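PDB 3JVA: dipeptide Epimerase from Enterococcus faecalis V583, which belongs to the mandelate racemase/muconate lactonizing enzyme family of the enolase superfamily and binds a magnesium ion in its barrel domain. Local coordinates for residues M143-V148 and A175-V180. Sequence-based numbering, arbitrary orientation.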
ATOM      1  N   MET B 143     -25.986 -40.824 -10.185  1.00 28.12           N
ATOM      2  CA  MET B 143     -24.601 -40.487  -9.877  1.00 27.56           C
ATOM      3  C   MET B 143     -24.128 -41.297  -8.675  1.00 26.61           C
ATOM      4  O   MET B 143     -22.973 -41.724  -8.609  1.00 25.78           O
ATOM      5  CB  MET B 143     -24.466 -38.989  -9.588  1.00 28.44           C
ATOM      6  CG  MET B 143     -24.824 -38.102 -10.769  1.00 26.00           C
ATOM      7  SD  MET B 143     -24.366 -36.374 -10.498  1.00 27.73           S
ATOM      8  CE  MET B 143     -22.569 -36.492 -10.687  1.00 25.89           C
ATOM      9  N   ALA B 144     -25.036 -41.516  -7.730  1.00 27.11           N
ATOM     10  CA  ALA B 144     -24.720 -42.276  -6.530  1.00 28.01           C
ATOM     11  C   ALA B 144     -24.326 -43.708  -6.873  1.00 28.71           C
ATOM     12  O   ALA B 144     -23.343 -44.231  -6.344  1.00 28.19           O
ATOM     13  CB  ALA B 144     -25.913 -42.271  -5.581  1.00 27.73           C
ATOM     14  N   GLN B 145     -25.084 -44.343  -7.761  1.00 29.94           N
ATOM     15  CA  GLN B 145     -24.766 -45.715  -8.144  1.00 31.70           C
ATOM     16  C   GLN B 145     -23.453 -45.747  -8.922  1.00 30.18           C
ATOM     17  O   GLN B 145     -22.679 -46.697  -8.808  1.00 28.95           O
ATOM     18  CB  GLN B 145     -25.897 -46.338  -8.975  1.00 35.50           C
ATOM     19  CG  GLN B 145     -26.084 -45.753 -10.359  1.00 41.17           C
ATOM     20  CD  GLN B 145     -27.101 -46.527 -11.180  1.00 45.34           C
ATOM     21  OE1 GLN B 145     -28.277 -46.610 -10.819  1.00 46.43           O
ATOM     22  NE2 GLN B 145     -26.651 -47.103 -12.291  1.00 46.56           N
ATOM     23  N   LYS B 146     -23.193 -44.704  -9.704  1.00 29.02           N
ATOM     24  CA  LYS B 146     -21.948 -44.651 -10.461  1.00 29.13           C
ATOM     25  C   LYS B 146     -20.787 -44.497  -9.486  1.00 27.36           C
ATOM     26  O   LYS B 146     -19.726 -45.086  -9.676  1.00 28.30           O
ATOM     27  CB  LYS B 146     -21.960 -43.488 -11.454  1.00 31.97           C
ATOM     28  CG  LYS B 146     -22.991 -43.633 -12.563  1.00 34.55           C
ATOM     29  CD  LYS B 146     -22.893 -42.491 -13.567  1.00 38.46           C
ATOM     30  CE  LYS B 146     -23.016 -41.132 -12.884  1.00 38.26           C
ATOM     31  NZ  LYS B 146     -23.010 -40.016 -13.863  1.00 38.43           N
ATOM     32  N   ALA B 147     -20.998 -43.710  -8.434  1.00 27.35           N
ATOM     33  CA  ALA B 147     -19.965 -43.504  -7.427  1.00 26.41           C
ATOM     34  C   ALA B 147     -19.586 -44.839  -6.786  1.00 26.04           C
ATOM     35  O   ALA B 147     -18.402 -45.160  -6.653  1.00 24.29           O
ATOM     36  CB  ALA B 147     -20.454 -42.527  -6.361  1.00 25.37           C
ATOM     37  N   VAL B 148     -20.584 -45.624  -6.388  1.00 25.99           N
ATOM     38  CA  VAL B 148     -20.277 -46.910  -5.776  1.00 27.34           C
ATOM     39  C   VAL B 148     -19.504 -47.776  -6.767  1.00 26.25           C
ATOM     40  O   VAL B 148     -18.540 -48.435  -6.393  1.00 27.23           O
ATOM     41  CB  VAL B 148     -21.553 -47.657  -5.296  1.00 29.56           C
ATOM     42  CG1 VAL B 148     -22.276 -46.821  -4.249  1.00 28.86           C
ATOM     43  CG2 VAL B 148     -22.468 -47.951  -6.459  1.00 33.85           C
ATOM     44  N   ALA B 175     -26.438 -37.434  -2.154  1.00 27.90           N
ATOM     45  CA  ALA B 175     -26.626 -38.812  -2.600  1.00 27.07           C
ATOM     46  C   ALA B 175     -25.297 -39.550  -2.725  1.00 27.57           C
ATOM     47  O   ALA B 175     -25.152 -40.688  -2.280  1.00 26.00           O
ATOM     48  CB  ALA B 175     -27.361 -38.828  -3.938  1.00 26.81           C
ATOM     49  N   ILE B 176     -24.318 -38.896  -3.336  1.00 27.59           N
ATOM     50  CA  ILE B 176     -23.013 -39.513  -3.509  1.00 27.44           C
ATOM     51  C   ILE B 176     -22.366 -39.821  -2.164  1.00 28.13           C
ATOM     52  O   ILE B 176     -21.918 -40.947  -1.928  1.00 29.72           O
ATOM     53  CB  ILE B 176     -22.085 -38.597  -4.341  1.00 26.99           C
ATOM     54  CG1 ILE B 176     -22.654 -38.456  -5.756  1.00 29.53           C
ATOM     55  CG2 ILE B 176     -20.679 -39.168  -4.377  1.00 26.37           C
ATOM     56  CD1 ILE B 176     -21.919 -37.453  -6.632  1.00 30.46           C
ATOM     57  N   ARG B 177     -22.327 -38.829  -1.279  1.00 29.91           N
ATOM     58  CA  ARG B 177     -21.719 -39.016   0.032  1.00 30.94           C
ATOM     59  C   ARG B 177     -22.354 -40.161   0.814  1.00 31.19           C
ATOM     60  O   ARG B 177     -21.651 -41.011   1.357  1.00 31.60           O
ATOM     61  CB  ARG B 177     -21.800 -37.725   0.860  1.00 29.17           C
ATOM     62  CG  ARG B 177     -21.196 -37.854   2.256  1.00 28.70           C
ATOM     63  CD  ARG B 177     -19.739 -38.289   2.190  1.00 27.81           C
ATOM     64  NE  ARG B 177     -18.855 -37.210   1.759  1.00 28.29           N
ATOM     65  CZ  ARG B 177     -17.633 -37.396   1.270  1.00 28.12           C
ATOM     66  NH1 ARG B 177     -17.151 -38.624   1.137  1.00 27.86           N
ATOM     67  NH2 ARG B 177     -16.882 -36.354   0.935  1.00 27.36           N
ATOM     68  N   GLU B 178     -23.680 -40.186   0.873  1.00 32.03           N
ATOM     69  CA  GLU B 178     -24.366 -41.239   1.612  1.00 33.07           C
ATOM     70  C   GLU B 178     -24.136 -42.606   0.986  1.00 32.02           C
ATOM     71  O   GLU B 178     -24.125 -43.620   1.680  1.00 30.78           O
ATOM     72  CB  GLU B 178     -25.868 -40.946   1.691  1.00 36.71           C
ATOM     73  CG  GLU B 178     -26.520 -40.641   0.356  1.00 42.72           C
ATOM     74  CD  GLU B 178     -27.961 -40.183   0.505  1.00 46.46           C
ATOM     75  OE1 GLU B 178     -28.209 -39.276   1.333  1.00 48.99           O
ATOM     76  OE2 GLU B 178     -28.840 -40.720  -0.207  1.00 46.92           O
ATOM     77  N   ALA B 179     -23.933 -42.631  -0.328  1.00 30.64           N
ATOM     78  CA  ALA B 179     -23.715 -43.890  -1.021  1.00 28.90           C
ATOM     79  C   ALA B 179     -22.336 -44.495  -0.775  1.00 29.14           C
ATOM     80  O   ALA B 179     -22.218 -45.703  -0.566  1.00 29.03           O
ATOM     81  CB  ALA B 179     -23.939 -43.705  -2.518  1.00 30.85           C
ATOM     82  N   VAL B 180     -21.294 -43.666  -0.776  1.00 27.00           N
ATOM     83  CA  VAL B 180     -19.937 -44.177  -0.599  1.00 26.60           C
ATOM     84  C   VAL B 180     -19.244 -43.920   0.741  1.00 25.82           C
ATOM     85  O   VAL B 180     -18.157 -44.432   0.980  1.00 26.19           O
ATOM     86  CB  VAL B 180     -19.018 -43.654  -1.726  1.00 26.66           C
ATOM     87  CG1 VAL B 180     -19.654 -43.943  -3.086  1.00 27.22           C
ATOM     88  CG2 VAL B 180     -18.776 -42.159  -1.550  1.00 27.28           C
TER
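Ile176 and Val180, one helical turn apart, take the methyl of Ala147 between them: CG2 of Ile176 lies anti to its own backbone N, which sets it against CB of Ala147, and CG1 of Val180 lies anti to its carbonyl carbon, chi1 -52°, which turns it onto the same methyl. CG1 of Val180 comes to 3.7 Å from CB of Ala147, while CG2 of Ile176 touches that same CB at 3.9 Å. The other branch of Ile176, with CG1 anti to the carbonyl carbon, runs on extended, chi2 173°, which carries its CD1 alongside CB of Met143. Next to this, three alanine methyls allow a close backbone approach: CB of Ala144 sits 4.1 Å from CB of Ala175 and 3.9 Å from CB of Ala179, and the CA atoms of Ala144 and Ile176 are 4.4 Å apart. Helices 140-152 and 166-180 are successive outer helices of the TIM-barrel-like domain and flank strand 157-161 in the chain; their segments point broadly the same way, crossing at -37° with axes 8.3 Å apart. Ala147 and Ile176 also rest on Leu158 of that strand, and Ile176 reaches Leu186 of the next strand, 185-189, so the inner side of the seam is apolar and buried. Farther along, CG1 of Val148 lies across the last turn of 175-180, 3.9 Å from CB of Ala179 and near its carbonyl oxygen.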